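Long-range contacts in ATP-dependent DNA helicase PIF1 (PDB 7OTJ), which probably couples ATP hydrolysis to 5'-3' unwinding of DNA, including G-quadruplexes, and so helps maintain the nuclear and mitochondrial genomes: residues A[144-149]-A[503-508]; A[249-254]-A[288-293]; A[293-298]-A[444-449]; A[302-307]-A[415-420]; A[461-466]-A[487-492]. All blocks are in the same frame, centred on the assembly; numbering follows the deposited sequence.

Interaction 1. Residues A[144-149]-A[503-508]; sequences DFYQLP and RKVIEF. With ALF (tetrafluoroaluminate ion), chain F.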
# COMPACT_ATOMS: atom_id res chain seq x y z
N ASP A 144 1.71 4.14 -12.54
CA ASP A 144 1.54 3.47 -13.83
C ASP A 144 0.05 3.24 -14.02
O ASP A 144 -0.55 2.46 -13.28
CB ASP A 144 2.32 2.15 -13.86
CG ASP A 144 2.20 1.41 -15.19
OD1 ASP A 144 1.71 2.02 -16.18
OD2 ASP A 144 2.58 0.22 -15.25
N PHE A 145 -0.55 3.95 -14.98
CA PHE A 145 -2.00 3.82 -15.16
C PHE A 145 -2.41 2.51 -15.83
O PHE A 145 -3.62 2.22 -15.86
CB PHE A 145 -2.54 5.03 -15.93
CG PHE A 145 -2.56 6.31 -15.14
CD1 PHE A 145 -3.48 6.50 -14.12
CD2 PHE A 145 -1.65 7.32 -15.41
CE1 PHE A 145 -3.50 7.68 -13.38
CE2 PHE A 145 -1.67 8.50 -14.67
CZ PHE A 145 -2.59 8.68 -13.66
N TYR A 146 -1.47 1.71 -16.34
CA TYR A 146 -1.81 0.36 -16.77
C TYR A 146 -2.00 -0.59 -15.59
O TYR A 146 -2.41 -1.73 -15.79
CB TYR A 146 -0.73 -0.21 -17.71
CG TYR A 146 -0.87 0.23 -19.15
CD1 TYR A 146 -2.08 0.10 -19.81
CD2 TYR A 146 0.20 0.79 -19.84
CE1 TYR A 146 -2.23 0.50 -21.13
CE2 TYR A 146 0.06 1.20 -21.16
CZ TYR A 146 -1.15 1.05 -21.80
OH TYR A 146 -1.31 1.45 -23.10
N GLN A 147 -1.71 -0.12 -14.39
CA GLN A 147 -1.92 -0.87 -13.16
C GLN A 147 -3.32 -0.54 -12.63
O GLN A 147 -4.16 -0.02 -13.35
CB GLN A 147 -0.77 -0.59 -12.19
CG GLN A 147 0.60 -1.03 -12.77
CD GLN A 147 1.72 -1.11 -11.75
OE1 GLN A 147 1.47 -1.26 -10.55
NE2 GLN A 147 2.95 -1.01 -12.22
N LEU A 148 -3.61 -0.96 -11.40
CA LEU A 148 -5.00 -0.97 -10.94
C LEU A 148 -5.63 0.42 -11.00
O LEU A 148 -5.00 1.40 -10.59
CB LEU A 148 -5.07 -1.55 -9.53
CG LEU A 148 -4.92 -3.08 -9.57
CD1 LEU A 148 -4.57 -3.68 -8.21
CD2 LEU A 148 -6.19 -3.70 -10.12
N PRO A 149 -6.85 0.55 -11.51
CA PRO A 149 -7.54 1.85 -11.54
C PRO A 149 -8.09 2.19 -10.17
O PRO A 149 -8.01 1.37 -9.24
CB PRO A 149 -8.66 1.61 -12.55
CG PRO A 149 -9.00 0.17 -12.36
CD PRO A 149 -7.67 -0.51 -12.12
N ARG A 503 -9.98 1.60 -21.72
CA ARG A 503 -9.86 2.35 -22.97
C ARG A 503 -9.17 3.70 -22.75
O ARG A 503 -8.35 4.13 -23.57
CB ARG A 503 -11.24 2.57 -23.59
CG ARG A 503 -12.25 1.45 -23.35
CD ARG A 503 -12.21 0.41 -24.45
NE ARG A 503 -13.45 -0.36 -24.51
CZ ARG A 503 -13.68 -1.34 -25.37
NH1 ARG A 503 -12.78 -1.71 -26.26
NH2 ARG A 503 -14.85 -1.98 -25.33
N LYS A 504 -9.50 4.38 -21.64
CA LYS A 504 -8.95 5.71 -21.41
C LYS A 504 -7.47 5.67 -21.02
O LYS A 504 -6.76 6.65 -21.26
CB LYS A 504 -9.76 6.43 -20.33
CG LYS A 504 -11.08 6.99 -20.84
CD LYS A 504 -11.81 7.78 -19.78
CE LYS A 504 -12.99 8.54 -20.38
NZ LYS A 504 -12.59 9.46 -21.50
N VAL A 505 -7.00 4.56 -20.45
CA VAL A 505 -5.59 4.44 -20.13
C VAL A 505 -4.76 4.30 -21.40
O VAL A 505 -3.70 4.92 -21.54
CB VAL A 505 -5.35 3.25 -19.18
CG1 VAL A 505 -3.86 3.04 -18.95
CG2 VAL A 505 -6.08 3.45 -17.86
N ILE A 506 -5.23 3.48 -22.34
CA ILE A 506 -4.48 3.25 -23.58
C ILE A 506 -4.36 4.53 -24.39
O ILE A 506 -3.29 4.84 -24.93
CB ILE A 506 -5.13 2.11 -24.39
CG1 ILE A 506 -5.32 0.87 -23.51
CG2 ILE A 506 -4.25 1.75 -25.57
CD1 ILE A 506 -5.89 -0.33 -24.25
N GLU A 507 -5.46 5.28 -24.52
CA GLU A 507 -5.41 6.55 -25.25
C GLU A 507 -4.53 7.58 -24.54
O GLU A 507 -3.91 8.41 -25.21
CB GLU A 507 -6.82 7.11 -25.46
CG GLU A 507 -7.52 7.59 -24.20
CD GLU A 507 -8.91 8.14 -24.48
OE1 GLU A 507 -9.39 7.99 -25.62
OE2 GLU A 507 -9.51 8.72 -23.55
N PHE A 508 -4.48 7.54 -23.21
CA PHE A 508 -3.57 8.40 -22.46
C PHE A 508 -2.13 8.19 -22.91
O PHE A 508 -1.44 9.15 -23.29
CB PHE A 508 -3.72 8.15 -20.96
CG PHE A 508 -2.70 8.86 -20.11
CD1 PHE A 508 -2.87 10.19 -19.75
CD2 PHE A 508 -1.58 8.19 -19.64
CE1 PHE A 508 -1.94 10.84 -18.96
CE2 PHE A 508 -0.64 8.84 -18.84
CZ PHE A 508 -0.82 10.17 -18.50
AL ALF F . 5.54 -1.04 -9.21
F1 ALF F . 5.24 0.38 -8.17
F2 ALF F . 5.84 -2.46 -10.24
F3 ALF F . 5.29 0.02 -10.63
F4 ALF F . 5.86 -2.08 -7.80
O HOH W 1 3.13 -1.20 -8.94
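Val-505 sits in the angle between Phe-145 and Tyr-146, one methyl serving both: its CG1 lies 3.9 Å from Phe-145 CB and 3.5 Å from Tyr-146 CD1. One turn further along helix 503-511, Phe-508 presents the face of its ring to the edge of Phe-145 in a T-shaped pair, centroids 5.4 Å apart and planes at 71°. On the other flank Tyr-146 runs out across Ile-506, whose CG1 meets the ring at its edge, 3.9 Å from Tyr-146 CE1. With CG beside its backbone N (chi1 -82°), the tyrosine leans toward the helix although its CB does not face it. Phe-171 extends the aromatic cluster by packing on both phenylalanines, and Tyr-509 stacks on Tyr-146 while its hydroxyl bonds Phe-145 N. The loop itself is a type I turn from Asp-144 to Gln-147, reinforced by an Asx turn in which Asp-144 OD1 accepts from Tyr-146 N (3.2 Å). Asp-144 OD2, also paired with Arg-206, takes Gln-147 NE2 on its anti lone pair. That amide nitrogen in turn donates to F3 of the tetrafluoroaluminate (3.0 Å). The DFYQLP sequence belongs to motif III of superfamily 1 helicases, here placed at the mimic of the ATP gamma-phosphate.

Interaction 2. Residues A[249-254]-A[288-293]; sequences RKLNTI and NLKVGA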
# COMPACT_ATOMS: atom_id res chain seq x y z
N ARG A 249 -6.64 -21.94 5.55
CA ARG A 249 -6.16 -23.29 5.23
C ARG A 249 -4.70 -23.46 5.63
O ARG A 249 -4.32 -24.51 6.15
CB ARG A 249 -6.38 -23.59 3.74
CG ARG A 249 -5.72 -22.63 2.78
CD ARG A 249 -6.07 -22.96 1.34
NE ARG A 249 -5.55 -24.26 0.94
CZ ARG A 249 -4.33 -24.46 0.44
NH1 ARG A 249 -3.48 -23.47 0.29
NH2 ARG A 249 -3.97 -25.70 0.10
N LYS A 250 -3.88 -22.43 5.42
CA LYS A 250 -2.49 -22.51 5.85
C LYS A 250 -2.39 -22.65 7.36
O LYS A 250 -1.60 -23.46 7.87
CB LYS A 250 -1.72 -21.27 5.38
CG LYS A 250 -1.27 -21.32 3.94
CD LYS A 250 -0.08 -22.25 3.77
CE LYS A 250 0.33 -22.38 2.32
NZ LYS A 250 -0.70 -23.10 1.52
N LEU A 251 -3.19 -21.88 8.10
CA LEU A 251 -3.19 -22.01 9.56
C LEU A 251 -3.72 -23.37 9.99
O LEU A 251 -3.19 -23.97 10.94
CB LEU A 251 -4.02 -20.89 10.19
CG LEU A 251 -3.96 -20.81 11.72
CD1 LEU A 251 -2.62 -20.26 12.19
CD2 LEU A 251 -5.10 -19.99 12.30
N ASN A 252 -4.75 -23.89 9.31
CA ASN A 252 -5.39 -25.12 9.74
C ASN A 252 -4.54 -26.36 9.49
O ASN A 252 -4.84 -27.42 10.05
CB ASN A 252 -6.74 -25.29 9.04
CG ASN A 252 -7.84 -24.47 9.69
OD1 ASN A 252 -7.81 -24.21 10.89
ND2 ASN A 252 -8.83 -24.07 8.89
N THR A 253 -3.50 -26.26 8.66
CA THR A 253 -2.62 -27.41 8.45
C THR A 253 -1.61 -27.54 9.58
O THR A 253 -1.29 -28.65 10.01
CB THR A 253 -1.92 -27.30 7.09
OG1 THR A 253 -1.24 -26.04 6.99
CG2 THR A 253 -2.93 -27.42 5.95
N ILE A 254 -1.09 -26.40 10.06
CA ILE A 254 -0.23 -26.40 11.24
C ILE A 254 -0.96 -27.02 12.42
O ILE A 254 -2.13 -26.70 12.70
CB ILE A 254 0.21 -24.96 11.57
CG1 ILE A 254 0.85 -24.31 10.34
CG2 ILE A 254 1.19 -24.94 12.73
CD1 ILE A 254 1.39 -22.92 10.63
N ASN A 288 -6.16 -15.21 15.11
CA ASN A 288 -5.86 -16.62 15.33
C ASN A 288 -4.40 -16.88 14.97
O ASN A 288 -3.98 -16.60 13.84
CB ASN A 288 -6.78 -17.51 14.51
CG ASN A 288 -8.24 -17.35 14.88
OD1 ASN A 288 -8.68 -17.81 15.93
ND2 ASN A 288 -9.00 -16.70 14.01
N LEU A 289 -3.64 -17.44 15.92
CA LEU A 289 -2.22 -17.66 15.73
C LEU A 289 -1.83 -19.05 16.20
O LEU A 289 -2.24 -19.48 17.28
CB LEU A 289 -1.39 -16.60 16.48
CG LEU A 289 -1.52 -15.14 16.04
CD1 LEU A 289 -0.64 -14.25 16.90
CD2 LEU A 289 -1.17 -14.99 14.57
N LYS A 290 -1.05 -19.76 15.38
CA LYS A 290 -0.36 -20.97 15.81
C LYS A 290 1.13 -20.70 15.86
O LYS A 290 1.60 -19.59 15.58
CB LYS A 290 -0.67 -22.14 14.88
CG LYS A 290 -2.06 -22.72 15.02
CD LYS A 290 -2.32 -23.81 14.00
CE LYS A 290 -3.73 -24.37 14.14
NZ LYS A 290 -4.04 -25.38 13.10
N VAL A 291 1.90 -21.73 16.19
CA VAL A 291 3.35 -21.62 16.15
C VAL A 291 3.81 -21.77 14.71
O VAL A 291 3.44 -22.73 14.02
CB VAL A 291 4.00 -22.66 17.07
CG1 VAL A 291 5.51 -22.50 17.05
CG2 VAL A 291 3.45 -22.52 18.48
N GLY A 292 4.60 -20.81 14.24
CA GLY A 292 5.08 -20.81 12.87
C GLY A 292 4.18 -20.12 11.87
O GLY A 292 4.54 -20.07 10.68
N ALA A 293 3.03 -19.61 12.30
CA ALA A 293 2.11 -18.94 11.39
C ALA A 293 2.74 -17.68 10.82
O ALA A 293 3.34 -16.88 11.55
CB ALA A 293 0.81 -18.61 12.11
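A lysine joined to carbonyls at a helix end, with aliphatic contacts alongside, makes this contact: Lys-290, in the turn after strand 286-289 of the SH3-like 2B domain, meets Leu-251 and Ile-254 at the C-terminal end of helix 240-253. Lys-290 runs fully extended beyond CG and delivers NZ between two backbone oxygens. It donates to Leu-251 O at 2.7 Å, from a position tilted 28° out of the carbonyl plane, and apparently to Ile-254 O, where the modelled separation is very short and the detail doubtful. The ammonium probably complements the partial negative charge of the helix terminus. Its methylenes are used as well: Lys-290 CD passes 3.7 Å from Ile-254 CB, the two side chains running antiparallel. Leu-251, its CG anti to the backbone N (chi1 -173°), spreads its fork over the strand end. Leu-251 CD1 reaches Ala-293 CB at 3.8 Å, and Leu-251 CD2 meets Asn-288 CB at 3.7 Å. Lys-290 to Ala-293 form a type II turn with Gly-292 at its third position (phi 89°). Around this junction, Trp-448 packs on Leu-251 and Ile-254, Leu-446 of strand 435-446 touches Leu-251, and strand 310-316 lies against the turn through Phe-316 and Val-313.

Interaction 3. Residues A[293-298]-A[444-449]; sequences AQVMCI and LILAWS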
# COMPACT_ATOMS: atom_id res chain seq x y z
N ALA A 293 3.03 -19.61 12.30
CA ALA A 293 2.11 -18.94 11.39
C ALA A 293 2.74 -17.68 10.82
O ALA A 293 3.34 -16.88 11.55
CB ALA A 293 0.81 -18.61 12.11
N GLN A 294 2.63 -17.51 9.50
CA GLN A 294 3.09 -16.28 8.87
C GLN A 294 2.28 -15.09 9.36
O GLN A 294 1.05 -15.14 9.44
CB GLN A 294 2.97 -16.42 7.35
CG GLN A 294 3.90 -15.52 6.56
CD GLN A 294 5.34 -15.99 6.62
OE1 GLN A 294 5.64 -17.06 7.13
NE2 GLN A 294 6.23 -15.17 6.07
N VAL A 295 2.96 -13.98 9.65
CA VAL A 295 2.31 -12.78 10.18
C VAL A 295 2.96 -11.54 9.59
O VAL A 295 4.08 -11.57 9.08
CB VAL A 295 2.37 -12.68 11.72
CG1 VAL A 295 1.50 -13.73 12.38
CG2 VAL A 295 3.81 -12.76 12.19
N MET A 296 2.23 -10.43 9.68
CA MET A 296 2.71 -9.14 9.23
C MET A 296 2.43 -8.10 10.30
O MET A 296 1.29 -7.99 10.78
CB MET A 296 2.04 -8.73 7.91
CG MET A 296 2.11 -7.24 7.63
SD MET A 296 1.44 -6.79 6.01
CE MET A 296 0.64 -5.24 6.40
N CYS A 297 3.46 -7.34 10.67
CA CYS A 297 3.28 -6.24 11.60
C CYS A 297 2.48 -5.12 10.94
O CYS A 297 2.69 -4.80 9.77
CB CYS A 297 4.64 -5.73 12.05
SG CYS A 297 4.57 -4.36 13.21
N ILE A 298 1.56 -4.52 11.69
CA ILE A 298 0.71 -3.48 11.12
C ILE A 298 0.86 -2.15 11.86
O ILE A 298 -0.02 -1.29 11.76
CB ILE A 298 -0.76 -3.93 11.07
CG1 ILE A 298 -1.30 -4.15 12.49
CG2 ILE A 298 -0.91 -5.19 10.23
CD1 ILE A 298 -2.76 -4.52 12.54
N LEU A 444 -0.94 -7.57 14.58
CA LEU A 444 -0.53 -8.67 13.71
C LEU A 444 -1.73 -9.17 12.91
O LEU A 444 -2.86 -9.16 13.40
CB LEU A 444 0.07 -9.83 14.51
CG LEU A 444 1.32 -9.57 15.35
CD1 LEU A 444 1.64 -10.77 16.23
CD2 LEU A 444 2.50 -9.22 14.47
N ILE A 445 -1.46 -9.58 11.67
CA ILE A 445 -2.40 -10.29 10.83
C ILE A 445 -1.66 -11.47 10.21
O ILE A 445 -0.46 -11.38 9.93
CB ILE A 445 -3.02 -9.39 9.73
CG1 ILE A 445 -1.92 -8.77 8.88
CG2 ILE A 445 -3.92 -8.33 10.35
CD1 ILE A 445 -2.45 -8.03 7.69
N LEU A 446 -2.38 -12.58 10.02
CA LEU A 446 -1.78 -13.73 9.33
C LEU A 446 -1.42 -13.30 7.92
O LEU A 446 -2.30 -12.99 7.12
CB LEU A 446 -2.74 -14.92 9.30
CG LEU A 446 -3.08 -15.65 10.60
CD1 LEU A 446 -4.19 -16.67 10.35
CD2 LEU A 446 -1.85 -16.32 11.17
N ALA A 447 -0.11 -13.25 7.61
CA ALA A 447 0.26 -12.58 6.37
C ALA A 447 0.10 -13.50 5.16
O ALA A 447 -0.76 -13.25 4.32
CB ALA A 447 1.70 -12.08 6.47
N TRP A 448 0.84 -14.60 5.11
CA TRP A 448 0.64 -15.68 4.14
C TRP A 448 0.12 -15.23 2.77
O TRP A 448 0.83 -15.29 1.76
CB TRP A 448 -0.29 -16.74 4.72
CG TRP A 448 0.43 -17.90 5.34
CD1 TRP A 448 1.54 -18.52 4.86
CD2 TRP A 448 0.09 -18.58 6.56
NE1 TRP A 448 1.91 -19.55 5.70
CE2 TRP A 448 1.03 -19.60 6.75
CE3 TRP A 448 -0.93 -18.42 7.50
CZ2 TRP A 448 1.00 -20.46 7.85
CZ3 TRP A 448 -0.97 -19.27 8.59
CH2 TRP A 448 -0.01 -20.28 8.75
N SER A 449 -1.12 -14.74 2.74
CA SER A 449 -1.81 -14.35 1.52
C SER A 449 -2.04 -12.83 1.49
O SER A 449 -1.97 -12.15 2.51
CB SER A 449 -3.14 -15.10 1.40
OG SER A 449 -3.85 -14.72 0.24
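Gln-294 lays its CB over the indole of Trp-448, a CH-pi contact with the carbon 3.5 Å from the centroid of the five-membered ring and almost straight above it. The side chain starts with CG anti to the backbone N (chi1 -156°) and then bends at chi2 (73°), which carries the amide away from the indole; the side chain also touches Val-232. The same face of the indole continues under Ala-293, whose CA is 3.6 Å from Trp-448 CH2. Leu-446 closes on this alanine from the neighbouring strand, CD2 to Ala-293 CB 3.6 Å. Strands 294-297 and 435-446 pair antiparallel within the curled sheet that includes the SH3-like 2B domain. Met-296 N donates to Ile-445 O at 2.9 Å, the return bond from Ile-445 N to Met-296 O is weak, and Ala-447 N adds a bond to Gln-294 O. Met-296 and Ile-445 occupy one face. Met-296 CB rests 3.7 Å from Ala-447 CB, while, with chi1 and chi2 both near anti, the thioether leads away from strand 435-446. Ile-445 holds CG1 between its backbone N and carbonyl carbon (chi1 57°), which brings that atom within 4.0 Å of Ile-298 CG2. On the other face Cys-297 pairs with Leu-444; both lie against Phe-408 of strand 404-409, and Leu-444 also touches Val-406.

Interaction 4. Residues A[302-307]-A[415-420]; sequences DDQLVN and TFRTVV
Asp-302 and Arg-417 join the loop linking strands 294-297 and 310-316 to strand 416-420; all three strands belong to the curled antiparallel sheet that includes the SH3-like 2B domain. The ionic part is a salt bridge from Asp-302 OD2 to Arg-417 NH2 (3.1 Å). Carboxylate and guanidinium planes stand 68° apart and the side chains meet roughly perpendicular, so the pair is not the flat, two-pronged kind; Arg-417 NH1 stays 3.6 Å from the same oxygen, Asp-302 OD2. Arg-417 leaves the strand extended and turns at chi3 (65°), which swings its head over to the loop. Among the close van der Waals neighbours, Gln-304 CB comes 3.4 Å from Arg-417 NH2, and the Gln-304 amide lies at 25° to the guanidinium plane. Leu-305 N sits at the guanidinium edge, but two donors meet there and no hydrogen bond results. Within the loop, a backbone bond from Asp-302 N to Leu-305 O (2.9 Å) closes the turn between these two residues. The apolar part lies deeper, where Leu-305 and Val-419 both rest on Phe-408 of strand 404-409. These two side chains lie antiparallel, with Leu-305 CD2 4.1 Å from Val-419 CG2.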
# COMPACT_ATOMS: atom_id res chain seq x y z
N ASP A 302 9.47 0.66 15.39
CA ASP A 302 10.86 1.10 15.35
C ASP A 302 11.13 1.82 14.03
O ASP A 302 10.24 2.01 13.20
CB ASP A 302 11.79 -0.10 15.53
CG ASP A 302 13.15 0.30 16.08
OD1 ASP A 302 13.33 1.48 16.43
OD2 ASP A 302 14.03 -0.58 16.16
N ASP A 303 12.39 2.21 13.85
CA ASP A 303 12.87 2.61 12.54
C ASP A 303 13.17 1.40 11.67
O ASP A 303 13.19 1.52 10.44
CB ASP A 303 14.12 3.48 12.69
CG ASP A 303 14.53 4.14 11.39
OD1 ASP A 303 13.67 4.27 10.49
OD2 ASP A 303 15.71 4.53 11.27
N GLN A 304 13.38 0.24 12.29
CA GLN A 304 13.65 -1.01 11.59
C GLN A 304 12.41 -1.89 11.46
O GLN A 304 12.18 -2.48 10.40
CB GLN A 304 14.75 -1.79 12.31
CG GLN A 304 15.73 -2.50 11.38
CD GLN A 304 16.96 -3.01 12.11
OE1 GLN A 304 17.05 -2.92 13.33
NE2 GLN A 304 17.91 -3.53 11.35
N LEU A 305 11.59 -1.97 12.49
CA LEU A 305 10.35 -2.75 12.46
C LEU A 305 9.20 -1.78 12.23
O LEU A 305 8.87 -0.97 13.10
CB LEU A 305 10.17 -3.53 13.75
CG LEU A 305 8.82 -4.22 13.96
CD1 LEU A 305 8.55 -5.22 12.83
CD2 LEU A 305 8.79 -4.91 15.31
N VAL A 306 8.59 -1.86 11.05
CA VAL A 306 7.59 -0.89 10.61
C VAL A 306 6.35 -1.63 10.14
O VAL A 306 6.32 -2.86 10.05
CB VAL A 306 8.13 0.03 9.50
CG1 VAL A 306 9.38 0.74 9.96
CG2 VAL A 306 8.40 -0.76 8.23
N ASN A 307 5.30 -0.85 9.85
CA ASN A 307 4.07 -1.39 9.28
C ASN A 307 4.35 -2.09 7.96
O ASN A 307 4.95 -1.50 7.05
CB ASN A 307 3.05 -0.26 9.08
CG ASN A 307 1.64 -0.77 8.73
OD1 ASN A 307 1.46 -1.63 7.87
ND2 ASN A 307 0.64 -0.21 9.40
N THR A 415 18.75 -10.43 7.57
CA THR A 415 18.78 -10.57 9.03
C THR A 415 17.37 -10.57 9.63
O THR A 415 16.40 -10.09 9.02
CB THR A 415 19.62 -9.46 9.66
OG1 THR A 415 19.03 -8.18 9.38
CG2 THR A 415 21.05 -9.49 9.12
N PHE A 416 17.28 -11.08 10.85
CA PHE A 416 16.04 -11.20 11.60
C PHE A 416 16.13 -10.36 12.87
O PHE A 416 17.19 -9.85 13.24
CB PHE A 416 15.75 -12.66 11.98
CG PHE A 416 15.76 -13.62 10.82
CD1 PHE A 416 15.27 -13.23 9.58
CD2 PHE A 416 16.25 -14.90 10.96
CE1 PHE A 416 15.28 -14.11 8.51
CE2 PHE A 416 16.26 -15.79 9.90
CZ PHE A 416 15.78 -15.39 8.67
N ARG A 417 14.98 -10.20 13.53
CA ARG A 417 14.95 -9.60 14.86
C ARG A 417 13.71 -10.11 15.57
O ARG A 417 12.59 -9.75 15.19
CB ARG A 417 14.97 -8.08 14.79
CG ARG A 417 14.96 -7.41 16.16
CD ARG A 417 15.56 -6.01 16.09
NE ARG A 417 14.77 -5.10 15.28
CZ ARG A 417 13.96 -4.17 15.77
NH1 ARG A 417 13.80 -4.02 17.08
NH2 ARG A 417 13.29 -3.38 14.94
N THR A 418 13.90 -10.94 16.59
CA THR A 418 12.80 -11.49 17.36
C THR A 418 12.43 -10.53 18.49
O THR A 418 13.31 -10.01 19.18
CB THR A 418 13.17 -12.86 17.93
OG1 THR A 418 13.65 -13.70 16.87
CG2 THR A 418 11.97 -13.52 18.58
N VAL A 419 11.13 -10.30 18.66
CA VAL A 419 10.62 -9.35 19.64
C VAL A 419 9.32 -9.90 20.22
O VAL A 419 8.67 -10.76 19.64
CB VAL A 419 10.39 -7.95 19.04
CG1 VAL A 419 11.71 -7.26 18.75
CG2 VAL A 419 9.54 -8.04 17.78
N VAL A 420 8.97 -9.38 21.40
CA VAL A 420 7.73 -9.74 22.07
C VAL A 420 6.67 -8.71 21.70
O VAL A 420 6.80 -7.52 22.03
CB VAL A 420 7.92 -9.83 23.59
CG1 VAL A 420 8.80 -8.68 24.09
CG2 VAL A 420 6.57 -9.84 24.30

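Interaction 5. Residues A[461-466]-A[487-492]; sequences SKVVVD and AGLQVL. With K (potassium ion), chain I.
Gln-490 lies alongside Val-464 on the adjacent parallel strand, and its side chain can be followed outward atom by atom. Gln-490 CB starts 4.0 Å from Val-464 CB. CG and CD then pass the valine methyl, with Gln-490 CD at 3.9 Å from Val-464 CG2. Gln-490 OE1 ends beside the same Val-464 CG2, and NE2 donates to Ser-222 O. Anti torsions at chi1 (174°) and chi2 keep the chain straight enough to hug the valine all the way. Leu-492 fills the next position on this face, its CD1 4.0 Å from Val-464 CG2. The reverse face is purely aliphatic: Leu-489 CD1 lies between Val-463 and Val-465, 3.9 Å from Val-465 CG2. Between the faces runs a parallel ladder of four backbone bonds, from Val-463 N to Gly-488 O at one end to Leu-492 N to Val-465 O (2.7 Å) at the other. At that second end Asp-466 O binds a potassium ion (3.0 Å), as does Glu-242, while Asp-466 OD1 accepts from Asn-493. The strands form a beta-alpha-beta unit with helix 475-481, which covers Val-465 and Val-491 through Leu-480; in the four-stranded parallel sheet of the second RecA-like domain (2A), 234-237 flanks 463-466 and 489-492 is outermost.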
# COMPACT_ATOMS: atom_id res chain seq x y z
N SER A 461 10.01 -12.20 -4.25
CA SER A 461 10.92 -13.19 -4.82
C SER A 461 10.18 -14.45 -5.25
O SER A 461 10.32 -14.90 -6.39
CB SER A 461 12.00 -13.55 -3.79
OG SER A 461 12.95 -12.51 -3.68
N LYS A 462 9.36 -15.01 -4.36
CA LYS A 462 8.64 -16.24 -4.61
C LYS A 462 7.16 -16.00 -4.33
O LYS A 462 6.80 -15.58 -3.22
CB LYS A 462 9.20 -17.38 -3.76
CG LYS A 462 10.64 -17.71 -4.12
CD LYS A 462 11.16 -18.93 -3.40
CE LYS A 462 12.62 -19.18 -3.74
NZ LYS A 462 12.87 -19.18 -5.21
N VAL A 463 6.32 -16.24 -5.33
CA VAL A 463 4.91 -15.87 -5.24
C VAL A 463 4.09 -16.80 -6.13
O VAL A 463 4.49 -17.12 -7.26
CB VAL A 463 4.71 -14.38 -5.62
CG1 VAL A 463 5.40 -14.06 -6.94
CG2 VAL A 463 3.22 -14.02 -5.68
N VAL A 464 2.95 -17.25 -5.62
CA VAL A 464 1.97 -17.98 -6.42
C VAL A 464 0.77 -17.07 -6.63
O VAL A 464 0.22 -16.52 -5.67
CB VAL A 464 1.56 -19.32 -5.77
CG1 VAL A 464 1.34 -19.18 -4.29
CG2 VAL A 464 0.30 -19.85 -6.42
N VAL A 465 0.38 -16.90 -7.89
CA VAL A 465 -0.70 -16.00 -8.29
C VAL A 465 -1.87 -16.85 -8.77
O VAL A 465 -1.72 -17.67 -9.68
CB VAL A 465 -0.26 -15.02 -9.38
CG1 VAL A 465 -1.45 -14.19 -9.87
CG2 VAL A 465 0.85 -14.11 -8.86
N ASP A 466 -3.03 -16.66 -8.16
CA ASP A 466 -4.25 -17.36 -8.54
C ASP A 466 -5.17 -16.36 -9.22
O ASP A 466 -5.73 -15.48 -8.56
CB ASP A 466 -4.94 -17.99 -7.33
CG ASP A 466 -6.17 -18.81 -7.71
OD1 ASP A 466 -6.48 -18.90 -8.91
OD2 ASP A 466 -6.82 -19.36 -6.80
N ALA A 487 11.07 -18.42 -12.32
CA ALA A 487 11.39 -19.58 -11.49
C ALA A 487 10.80 -19.45 -10.09
O ALA A 487 10.59 -20.47 -9.42
CB ALA A 487 12.90 -19.79 -11.40
N GLY A 488 10.55 -18.23 -9.62
CA GLY A 488 9.90 -18.09 -8.34
C GLY A 488 8.45 -17.66 -8.45
O GLY A 488 7.90 -17.10 -7.50
N LEU A 489 7.82 -17.96 -9.57
CA LEU A 489 6.43 -17.58 -9.81
C LEU A 489 5.63 -18.79 -10.26
O LEU A 489 6.02 -19.49 -11.20
CB LEU A 489 6.34 -16.48 -10.87
CG LEU A 489 4.96 -16.25 -11.50
CD1 LEU A 489 4.00 -15.65 -10.49
CD2 LEU A 489 5.08 -15.36 -12.72
N GLN A 490 4.48 -19.01 -9.62
CA GLN A 490 3.51 -20.00 -10.06
C GLN A 490 2.20 -19.29 -10.38
O GLN A 490 1.71 -18.49 -9.58
CB GLN A 490 3.27 -21.07 -8.98
CG GLN A 490 2.15 -22.04 -9.33
CD GLN A 490 1.83 -23.01 -8.21
OE1 GLN A 490 1.83 -22.65 -7.03
NE2 GLN A 490 1.57 -24.26 -8.57
N VAL A 491 1.64 -19.59 -11.55
CA VAL A 491 0.42 -18.96 -12.03
C VAL A 491 -0.67 -20.01 -12.10
O VAL A 491 -0.52 -21.03 -12.79
CB VAL A 491 0.62 -18.28 -13.39
CG1 VAL A 491 -0.69 -17.66 -13.87
CG2 VAL A 491 1.71 -17.22 -13.31
N LEU A 492 -1.76 -19.78 -11.38
CA LEU A 492 -2.91 -20.67 -11.40
C LEU A 492 -4.08 -20.01 -12.12
O LEU A 492 -4.35 -18.82 -11.93
CB LEU A 492 -3.33 -21.06 -9.97
CG LEU A 492 -2.28 -21.79 -9.12
CD1 LEU A 492 -2.80 -22.04 -7.72
CD2 LEU A 492 -1.83 -23.08 -9.78
K K I . -8.38 -14.45 -7.67

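Interactions 2 and 3 touch and share Ala-293: the helix end held by Lys-290 and the pairing of 293-298 with 444-449 meet around Trp-448 and Leu-446. Interaction 4 reaches the same antiparallel sheet and touches interaction 3, but differs in character, a surface salt bridge over a small apolar contact against the buried backbone ladder, CH-pi contact and apolar faces of interaction 3. Interaction 5 is also a strand pair, yet parallel and in a different sheet; like interaction 2 it is partly buried. Interaction 1, partly buried too, is aromatic and without cross-segment hydrogen bonds; it lies across the chain's centre from interactions 2, 3 and 4. All four others are nested within the chain loop it closes.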